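Local coordinates for jasmonate-induced oxygenase 2 (Arabidopsis thaliana, PDB 6LSV), which catalyses the iron- and 2-oxoglutarate-dependent hydroxylation of the plant hormone jasmonate to 12-hydroxyjasmonate, with release of succinate and carbon dioxide, at residues A[173-178]-A[233-238]; A[66-71]-A[76-81]; A[87-92]-A[162-167]. One frame throughout, in Å; residues are numbered along the deposited sequence.

Contact 1 (A[173-178]-A[233-238]). With AKG (2-oxoglutaric acid), chain C.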
loop_
_atom_site.group_PDB
_atom_site.type_symbol
_atom_site.label_atom_id
_atom_site.label_comp_id
_atom_site.label_asym_id
_atom_site.label_seq_id
_atom_site.Cartn_x
_atom_site.Cartn_y
_atom_site.Cartn_z
ATOM N N VAL A 173 4.793 -13.091 -2.052
ATOM C CA VAL A 173 4.099 -13.610 -3.228
ATOM C C VAL A 173 3.416 -14.932 -2.893
ATOM O O VAL A 173 2.261 -15.167 -3.273
ATOM C CB VAL A 173 5.079 -13.753 -4.408
ATOM C CG1 VAL A 173 4.513 -14.683 -5.474
ATOM C CG2 VAL A 173 5.394 -12.388 -5.007
ATOM N N LYS A 174 4.111 -15.807 -2.157
ATOM C CA LYS A 174 3.517 -17.071 -1.729
ATOM C C LYS A 174 2.337 -16.837 -0.792
ATOM O O LYS A 174 1.286 -17.474 -0.925
ATOM C CB LYS A 174 4.572 -17.941 -1.040
ATOM C CG LYS A 174 5.620 -18.530 -1.966
ATOM C CD LYS A 174 6.638 -19.352 -1.188
ATOM C CE LYS A 174 7.854 -19.679 -2.041
ATOM N NZ LYS A 174 9.129 -19.565 -1.275
ATOM N N LEU A 175 2.505 -15.935 0.176
ATOM C CA LEU A 175 1.431 -15.644 1.117
ATOM C C LEU A 175 0.213 -15.069 0.403
ATOM O O LEU A 175 -0.929 -15.394 0.749
ATOM C CB LEU A 175 1.936 -14.680 2.193
ATOM C CG LEU A 175 0.917 -14.030 3.131
ATOM C CD1 LEU A 175 0.118 -15.084 3.897
ATOM C CD2 LEU A 175 1.612 -13.067 4.085
ATOM N N SER A 176 0.434 -14.218 -0.603
ATOM C CA SER A 176 -0.693 -13.638 -1.324
ATOM C C SER A 176 -1.512 -14.714 -2.025
ATOM O O SER A 176 -2.747 -14.674 -2.000
ATOM C CB SER A 176 -0.208 -12.595 -2.332
ATOM O OG SER A 176 0.728 -11.697 -1.761
ATOM N N GLY A 177 -0.843 -15.684 -2.653
ATOM C CA GLY A 177 -1.569 -16.739 -3.343
ATOM C C GLY A 177 -2.499 -17.503 -2.422
ATOM O O GLY A 177 -3.627 -17.836 -2.797
ATOM N N ARG A 178 -2.045 -17.776 -1.197
ATOM C CA ARG A 178 -2.898 -18.439 -0.216
ATOM C C ARG A 178 -4.038 -17.531 0.229
ATOM O O ARG A 178 -5.171 -17.992 0.409
ATOM C CB ARG A 178 -2.060 -18.884 0.985
ATOM C CG ARG A 178 -1.271 -20.171 0.728
ATOM C CD ARG A 178 0.202 -20.038 1.094
ATOM N NE ARG A 178 0.903 -21.320 0.995
ATOM C CZ ARG A 178 1.395 -21.827 -0.135
ATOM N NH1 ARG A 178 1.284 -21.154 -1.275
ATOM N NH2 ARG A 178 2.008 -23.005 -0.124
ATOM N N MET A 233 -4.409 -6.475 -3.845
ATOM C CA MET A 233 -4.349 -6.449 -2.394
ATOM C C MET A 233 -2.976 -5.961 -1.960
ATOM O O MET A 233 -1.987 -6.104 -2.686
ATOM C CB MET A 233 -4.629 -7.824 -1.766
ATOM C CG MET A 233 -3.887 -8.983 -2.402
ATOM S SD MET A 233 -4.070 -10.508 -1.452
ATOM C CE MET A 233 -3.027 -10.154 -0.040
ATOM N N THR A 234 -2.928 -5.373 -0.770
ATOM C CA THR A 234 -1.687 -4.912 -0.169
ATOM C C THR A 234 -1.398 -5.732 1.079
ATOM O O THR A 234 -2.283 -5.928 1.919
ATOM C CB THR A 234 -1.758 -3.425 0.188
ATOM O OG1 THR A 234 -2.158 -2.669 -0.962
ATOM C CG2 THR A 234 -0.401 -2.923 0.672
ATOM N N ILE A 235 -0.169 -6.220 1.186
ATOM C CA ILE A 235 0.328 -6.818 2.418
ATOM C C ILE A 235 1.226 -5.775 3.069
ATOM O O ILE A 235 2.299 -5.451 2.548
ATOM C CB ILE A 235 1.063 -8.141 2.159
ATOM C CG1 ILE A 235 0.099 -9.170 1.564
ATOM C CG2 ILE A 235 1.653 -8.693 3.450
ATOM C CD1 ILE A 235 0.752 -10.474 1.182
ATOM N N LEU A 236 0.775 -5.232 4.195
ATOM C CA LEU A 236 1.410 -4.094 4.845
ATOM C C LEU A 236 2.132 -4.556 6.103
ATOM O O LEU A 236 1.534 -5.215 6.962
ATOM C CB LEU A 236 0.366 -3.027 5.192
ATOM C CG LEU A 236 0.756 -1.744 5.930
ATOM C CD1 LEU A 236 1.833 -0.976 5.180
ATOM C CD2 LEU A 236 -0.477 -0.871 6.131
ATOM N N LEU A 237 3.418 -4.217 6.205
ATOM C CA LEU A 237 4.188 -4.431 7.427
ATOM C C LEU A 237 4.387 -3.073 8.084
ATOM O O LEU A 237 5.347 -2.357 7.768
ATOM C CB LEU A 237 5.533 -5.102 7.140
ATOM C CG LEU A 237 6.378 -5.400 8.383
ATOM C CD1 LEU A 237 5.534 -6.080 9.453
ATOM C CD2 LEU A 237 7.590 -6.253 8.033
ATOM N N PRO A 238 3.502 -2.661 8.982
ATOM C CA PRO A 238 3.643 -1.344 9.603
ATOM C C PRO A 238 4.760 -1.339 10.633
ATOM O O PRO A 238 5.207 -2.381 11.115
ATOM C CB PRO A 238 2.279 -1.112 10.262
ATOM C CG PRO A 238 1.750 -2.479 10.526
ATOM C CD PRO A 238 2.320 -3.393 9.473
HETATM C C1 AKG C . 0.942 2.502 2.095
HETATM O O1 AKG C . 0.236 1.587 1.603
HETATM O O2 AKG C . 1.843 3.032 1.389
HETATM C C2 AKG C . 0.676 2.970 3.530
HETATM O O5 AKG C . -0.381 3.440 3.788
HETATM C C3 AKG C . 1.731 2.848 4.639
HETATM C C4 AKG C . 1.036 2.505 5.960
HETATM C C5 AKG C . 1.946 2.800 7.153
HETATM O O3 AKG C . 1.844 2.141 8.222
HETATM O O4 AKG C . 2.802 3.715 7.065
#

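Contact 2 (A[66-71]-A[76-81])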
loop_
_atom_site.group_PDB
_atom_site.type_symbol
_atom_site.label_atom_id
_atom_site.label_comp_id
_atom_site.label_asym_id
_atom_site.label_seq_id
_atom_site.Cartn_x
_atom_site.Cartn_y
_atom_site.Cartn_z
ATOM N N ALA A 66 -15.957 -16.669 8.488
ATOM C CA ALA A 66 -16.971 -15.632 8.612
ATOM C C ALA A 66 -16.349 -14.305 9.029
ATOM O O ALA A 66 -16.767 -13.243 8.555
ATOM C CB ALA A 66 -18.049 -16.064 9.605
ATOM N N ARG A 67 -15.338 -14.344 9.901
ATOM C CA ARG A 67 -14.710 -13.108 10.361
ATOM C C ARG A 67 -13.904 -12.452 9.248
ATOM O O ARG A 67 -13.975 -11.233 9.054
ATOM C CB ARG A 67 -13.820 -13.379 11.572
ATOM C CG ARG A 67 -14.571 -13.787 12.821
ATOM C CD ARG A 67 -13.624 -14.430 13.815
ATOM N NE ARG A 67 -12.344 -13.729 13.865
ATOM C CZ ARG A 67 -11.747 -13.348 14.988
ATOM N NH1 ARG A 67 -12.316 -13.604 16.158
ATOM N NH2 ARG A 67 -10.581 -12.713 14.946
ATOM N N ILE A 68 -13.120 -13.248 8.516
ATOM C CA ILE A 68 -12.354 -12.720 7.389
ATOM C C ILE A 68 -13.287 -12.065 6.378
ATOM O O ILE A 68 -13.057 -10.935 5.929
ATOM C CB ILE A 68 -11.528 -13.839 6.732
ATOM C CG1 ILE A 68 -10.487 -14.400 7.700
ATOM C CG2 ILE A 68 -10.863 -13.336 5.462
ATOM C CD1 ILE A 68 -9.734 -15.575 7.123
ATOM N N SER A 69 -14.354 -12.773 6.000
ATOM C CA SER A 69 -15.307 -12.215 5.050
ATOM C C SER A 69 -16.049 -11.028 5.645
ATOM O O SER A 69 -16.367 -10.075 4.924
ATOM C CB SER A 69 -16.295 -13.288 4.599
ATOM O OG SER A 69 -17.541 -12.708 4.258
ATOM N N GLU A 70 -16.324 -11.056 6.952
ATOM C CA GLU A 70 -16.921 -9.888 7.591
ATOM C C GLU A 70 -15.982 -8.688 7.535
ATOM O O GLU A 70 -16.432 -7.549 7.364
ATOM C CB GLU A 70 -17.294 -10.210 9.035
ATOM C CG GLU A 70 -18.504 -9.443 9.558
ATOM C CD GLU A 70 -19.800 -9.818 8.851
ATOM O OE1 GLU A 70 -20.143 -9.164 7.840
ATOM O OE2 GLU A 70 -20.481 -10.763 9.309
ATOM N N ALA A 71 -14.674 -8.924 7.670
ATOM C CA ALA A 71 -13.713 -7.827 7.624
ATOM C C ALA A 71 -13.599 -7.256 6.215
ATOM O O ALA A 71 -13.584 -6.031 6.027
ATOM C CB ALA A 71 -12.349 -8.301 8.127
ATOM N N GLY A 76 -12.667 -3.895 4.945
ATOM C CA GLY A 76 -11.710 -3.970 3.863
ATOM C C GLY A 76 -10.284 -4.226 4.283
ATOM O O GLY A 76 -9.362 -3.895 3.530
ATOM N N PHE A 77 -10.070 -4.799 5.465
ATOM C CA PHE A 77 -8.732 -5.148 5.920
ATOM C C PHE A 77 -8.849 -6.120 7.084
ATOM O O PHE A 77 -9.858 -6.138 7.794
ATOM C CB PHE A 77 -7.928 -3.905 6.336
ATOM C CG PHE A 77 -8.410 -3.260 7.609
ATOM C CD1 PHE A 77 -9.466 -2.359 7.592
ATOM C CD2 PHE A 77 -7.803 -3.550 8.824
ATOM C CE1 PHE A 77 -9.909 -1.763 8.760
ATOM C CE2 PHE A 77 -8.244 -2.957 9.998
ATOM C CZ PHE A 77 -9.299 -2.063 9.962
ATOM N N PHE A 78 -7.808 -6.932 7.261
ATOM C CA PHE A 78 -7.713 -7.840 8.394
ATOM C C PHE A 78 -6.241 -8.112 8.677
ATOM O O PHE A 78 -5.372 -7.877 7.835
ATOM C CB PHE A 78 -8.494 -9.147 8.155
ATOM C CG PHE A 78 -8.055 -9.921 6.941
ATOM C CD1 PHE A 78 -8.337 -9.463 5.662
ATOM C CD2 PHE A 78 -7.383 -11.121 7.078
ATOM C CE1 PHE A 78 -7.940 -10.177 4.546
ATOM C CE2 PHE A 78 -6.986 -11.843 5.965
ATOM C CZ PHE A 78 -7.264 -11.368 4.698
ATOM N N GLN A 79 -5.970 -8.602 9.883
ATOM C CA GLN A 79 -4.616 -8.802 10.376
ATOM C C GLN A 79 -4.366 -10.292 10.562
ATOM O O GLN A 79 -5.169 -10.983 11.198
ATOM C CB GLN A 79 -4.413 -8.050 11.693
ATOM C CG GLN A 79 -2.977 -7.938 12.153
ATOM C CD GLN A 79 -2.836 -7.058 13.379
ATOM O OE1 GLN A 79 -1.841 -6.347 13.533
ATOM N NE2 GLN A 79 -3.836 -7.096 14.256
ATOM N N VAL A 80 -3.257 -10.786 10.015
ATOM C CA VAL A 80 -2.957 -12.214 10.005
ATOM C C VAL A 80 -1.694 -12.478 10.816
ATOM O O VAL A 80 -0.703 -11.750 10.696
ATOM C CB VAL A 80 -2.822 -12.758 8.569
ATOM C CG1 VAL A 80 -4.089 -12.490 7.792
ATOM C CG2 VAL A 80 -1.634 -12.134 7.851
ATOM N N VAL A 81 -1.748 -13.512 11.655
ATOM C CA VAL A 81 -0.593 -14.044 12.362
ATOM C C VAL A 81 -0.385 -15.483 11.906
ATOM O O VAL A 81 -1.265 -16.098 11.299
ATOM C CB VAL A 81 -0.757 -13.981 13.897
ATOM C CG1 VAL A 81 -1.071 -12.565 14.350
ATOM C CG2 VAL A 81 -1.846 -14.930 14.348
#

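Contact 3 (A[87-92]-A[162-167])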
loop_
_atom_site.group_PDB
_atom_site.type_symbol
_atom_site.label_atom_id
_atom_site.label_comp_id
_atom_site.label_asym_id
_atom_site.label_seq_id
_atom_site.Cartn_x
_atom_site.Cartn_y
_atom_site.Cartn_z
ATOM N N PRO A 87 9.590 -14.361 11.329
ATOM C CA PRO A 87 9.674 -13.078 12.047
ATOM C C PRO A 87 11.010 -12.377 11.891
ATOM O O PRO A 87 11.042 -11.144 11.788
ATOM C CB PRO A 87 9.412 -13.488 13.501
ATOM C CG PRO A 87 8.520 -14.652 13.378
ATOM C CD PRO A 87 9.003 -15.416 12.170
ATOM N N GLU A 88 12.120 -13.121 11.873
ATOM C CA GLU A 88 13.409 -12.470 11.676
ATOM C C GLU A 88 13.515 -11.864 10.284
ATOM O O GLU A 88 14.171 -10.831 10.111
ATOM C CB GLU A 88 14.559 -13.450 11.921
ATOM C CG GLU A 88 14.453 -14.743 11.141
ATOM C CD GLU A 88 13.801 -15.856 11.938
ATOM O OE1 GLU A 88 14.134 -17.032 11.679
ATOM O OE2 GLU A 88 12.960 -15.561 12.819
ATOM N N LEU A 89 12.878 -12.480 9.286
ATOM C CA LEU A 89 12.863 -11.887 7.952
ATOM C C LEU A 89 12.035 -10.609 7.932
ATOM O O LEU A 89 12.422 -9.622 7.294
ATOM C CB LEU A 89 12.331 -12.893 6.930
ATOM C CG LEU A 89 12.192 -12.387 5.491
ATOM C CD1 LEU A 89 13.537 -11.932 4.946
ATOM C CD2 LEU A 89 11.584 -13.461 4.601
ATOM N N MET A 90 10.896 -10.607 8.632
ATOM C CA MET A 90 10.066 -9.409 8.707
ATOM C C MET A 90 10.835 -8.243 9.308
ATOM O O MET A 90 10.741 -7.110 8.823
ATOM C CB MET A 90 8.809 -9.690 9.531
ATOM C CG MET A 90 7.941 -10.809 8.993
ATOM S SD MET A 90 6.544 -11.132 10.080
ATOM C CE MET A 90 5.509 -9.710 9.746
ATOM N N ASP A 91 11.603 -8.502 10.365
ATOM C CA ASP A 91 12.348 -7.434 11.019
ATOM C C ASP A 91 13.592 -7.048 10.225
ATOM O O ASP A 91 13.953 -5.867 10.171
ATOM C CB ASP A 91 12.719 -7.855 12.439
ATOM C CG ASP A 91 11.501 -8.199 13.277
ATOM O OD1 ASP A 91 10.580 -7.358 13.366
ATOM O OD2 ASP A 91 11.460 -9.307 13.847
ATOM N N ALA A 92 14.258 -8.025 9.602
ATOM C CA ALA A 92 15.409 -7.706 8.765
ATOM C C ALA A 92 15.004 -6.805 7.607
ATOM O O ALA A 92 15.741 -5.880 7.243
ATOM C CB ALA A 92 16.062 -8.988 8.248
ATOM N N ARG A 162 19.457 -6.188 -0.836
ATOM C CA ARG A 162 18.910 -6.788 -2.047
ATOM C C ARG A 162 18.576 -8.258 -1.850
ATOM O O ARG A 162 17.636 -8.766 -2.470
ATOM C CB ARG A 162 19.884 -6.615 -3.208
ATOM C CG ARG A 162 20.131 -5.168 -3.559
ATOM C CD ARG A 162 20.850 -5.047 -4.873
ATOM N NE ARG A 162 21.065 -3.653 -5.235
ATOM C CZ ARG A 162 21.711 -3.262 -6.327
ATOM N NH1 ARG A 162 22.201 -4.164 -7.167
ATOM N NH2 ARG A 162 21.860 -1.970 -6.583
ATOM N N GLU A 163 19.327 -8.957 -0.998
ATOM C CA GLU A 163 18.989 -10.342 -0.702
ATOM C C GLU A 163 17.775 -10.432 0.214
ATOM O O GLU A 163 16.985 -11.377 0.103
ATOM C CB GLU A 163 20.192 -11.050 -0.083
ATOM C CG GLU A 163 21.366 -11.179 -1.038
ATOM C CD GLU A 163 22.594 -11.784 -0.385
ATOM O OE1 GLU A 163 23.059 -11.237 0.638
ATOM O OE2 GLU A 163 23.096 -12.809 -0.899
ATOM N N VAL A 164 17.604 -9.454 1.107
ATOM C CA VAL A 164 16.434 -9.440 1.978
ATOM C C VAL A 164 15.187 -9.039 1.198
ATOM O O VAL A 164 14.091 -9.548 1.457
ATOM C CB VAL A 164 16.674 -8.514 3.182
ATOM C CG1 VAL A 164 15.481 -8.544 4.120
ATOM C CG2 VAL A 164 17.934 -8.933 3.923
ATOM N N ILE A 165 15.327 -8.121 0.236
ATOM C CA ILE A 165 14.187 -7.738 -0.597
ATOM C C ILE A 165 13.711 -8.930 -1.418
ATOM O O ILE A 165 12.513 -9.234 -1.471
ATOM C CB ILE A 165 14.550 -6.547 -1.503
ATOM C CG1 ILE A 165 14.733 -5.265 -0.690
ATOM C CG2 ILE A 165 13.472 -6.330 -2.551
ATOM C CD1 ILE A 165 15.507 -4.192 -1.443
ATOM N N ASP A 166 14.648 -9.627 -2.069
ATOM C CA ASP A 166 14.282 -10.727 -2.958
ATOM C C ASP A 166 13.577 -11.847 -2.204
ATOM O O ASP A 166 12.591 -12.412 -2.692
ATOM C CB ASP A 166 15.525 -11.262 -3.669
ATOM C CG ASP A 166 15.216 -11.804 -5.049
ATOM O OD1 ASP A 166 14.428 -11.160 -5.771
ATOM O OD2 ASP A 166 15.751 -12.874 -5.408
ATOM N N GLU A 167 14.067 -12.187 -1.011
ATOM C CA GLU A 167 13.425 -13.251 -0.248
ATOM C C GLU A 167 12.106 -12.780 0.353
ATOM O O GLU A 167 11.111 -13.511 0.315
ATOM C CB GLU A 167 14.369 -13.766 0.838
ATOM C CG GLU A 167 13.962 -15.126 1.389
ATOM C CD GLU A 167 14.495 -15.384 2.785
ATOM O OE1 GLU A 167 15.413 -14.659 3.219
ATOM O OE2 GLU A 167 13.986 -16.311 3.452
#

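Contact 1 (A[173-178]-A[233-238])
Ile235 reaches out of the sheet with its CD1 methyl and meets two neighbours on helix 161-186: CD2 of Leu175, 4.0 Å from Ile235 CD1, and the hydroxyl of Ser176. Here the long helix packs on the outer surface of the major sheet of the double-stranded beta-helix, the fold of 2-oxoglutarate oxygenases. CG1 of Ile235 stands anti to the carbonyl carbon (chi1 -63°), and the extended arm beyond it carries CD1 across to the helix. No hydrogen bond joins the two segments. Ser176 OG is instead bonded to the carbonyl of Leu172, one turn back, so the hydroxyl is satisfied within the helix and meets Ile235 CD1 simply as packing. Met233, two residues earlier on the same face of the strand, adds its methyl, with CE 4.4 Å from Ser176 CB. The alternate residues serve the active site. Thr234 OG1 is hydrogen-bonded to OD2 of the iron ligand Asp229, making it a second-shell residue. Leu236 lines the cosubstrate pocket with both branches: its CD1 and CD2 methyls each lie 3.7 Å from C4 of 2-oxoglutarate.

Contact 2 (A[66-71]-A[76-81])
Phe78 sets its CG between the backbone N and the carbonyl carbon (chi1 58°), which stands the ring up toward helix 63-74, where Ile68 presents CG2, the branch anti to its own backbone N. The two meet in a CH-pi contact: Ile68 CG2 lies 4.2 Å from the centroid of the Phe78 ring and 12° off the ring normal, so the methyl sits over the middle of one face. The motif is a helix-turn-strand unit in which the chain leaves the helix, reverses at Gly76 and runs back as strand 77-81, with the axes of the two short segments 7.8 Å apart at their closest.

One turn further along the helix, Ala71 faces the base of the same aromatic side chain, its CB 3.9 Å from Phe78 CB. That methyl also lies against the backbone, with Ala71 CB 3.3 Å from Phe77 O. Phe77 itself turns to the other side of the strand, where it touches Asn266 and Val282 and comes within about 7 Å, side chain to side chain, of the iron ligand His284.

The Phe78 side chain also touches Ile48 and Val265, from the two strands flanking 77-81 in the major sheet. Ile68 continues the apolar layer to Ile48 and to Val182 on helix 161-186. The unit thus joins helix 63-74 to one end of the sheet.

A backbone bond closes the turn. Gly76, with positive phi, is the first residue to leave helical geometry, and it reaches back five residues rather than the four of a regular alpha-helical bond: Gly76 N donates to Ala71 O at 2.6 Å, with an N-H...O angle of 145°.

Contact 3 (A[87-92]-A[162-167])
Leu89 is the residue most deeply engaged here, fitting its isobutyl end between Val164 and Glu167, which lie one turn apart on helix 161-186. CG lies anti to the backbone N (chi1 177°), which extends the fork away from helix 87-102 and delivers both methyls to the partner helix. CD1 packs against the valine, 4.0 Å from Val164 CG1, as the two side chains slide past each other in opposite directions. Glu167 crosses the end of the fork with an extended chain. Each carboxylate oxygen has its own methyl: Glu167 OE1 is 3.7 Å from Leu89 CD1, and Glu167 OE2 is 3.9 Å from Leu89 CD2. The carboxylate takes part here by van der Waals contact, since no hydrogen bond or salt bridge links the segments. Val164 CG1 also rests on the next turn of helix 87-102, 3.9 Å from the backbone C of Ala92 and 4.2 Å from its CB.

This is plain helix-helix packing, away from the iron and the ligands, with the axes of the two short segments 10.1 Å apart and inclined at 126°. Asp166 forms a salt bridge with Lys149, and Met90, facing away from the interface, touches the loop residue His83. Val164 carries the packing on to Ala93 and Asn96, and Ile165 to Trp97, all on helix 87-102, while helix 161-186 runs on from here to pack on strand 233-237 of the major sheet.

Helix 161-186 is the common element of contacts 1 and 3: its early turns pack on helix 87-102 and its middle lies across the major sheet at strand 233-237. These contacts, with centres 14 Å apart, touch where Leu237 CD2 packs 3.4 Å from Met90 O. Contacts 1 and 2 reach the same sheet, separated there by strand 263-267; their centres are 13 Å apart. Contacts 2 and 3 are farthest apart, at 25 Å, although strand 77-81 leads directly into helix 87-102. In sequence, contact 2 closes first, then 3, then 1. Contacts 1 and 2 lay helices 161-186 and 63-74 against the sheet, and contact 3 ties helix 87-102 to the first of these; only contact 1 reaches 2-oxoglutarate.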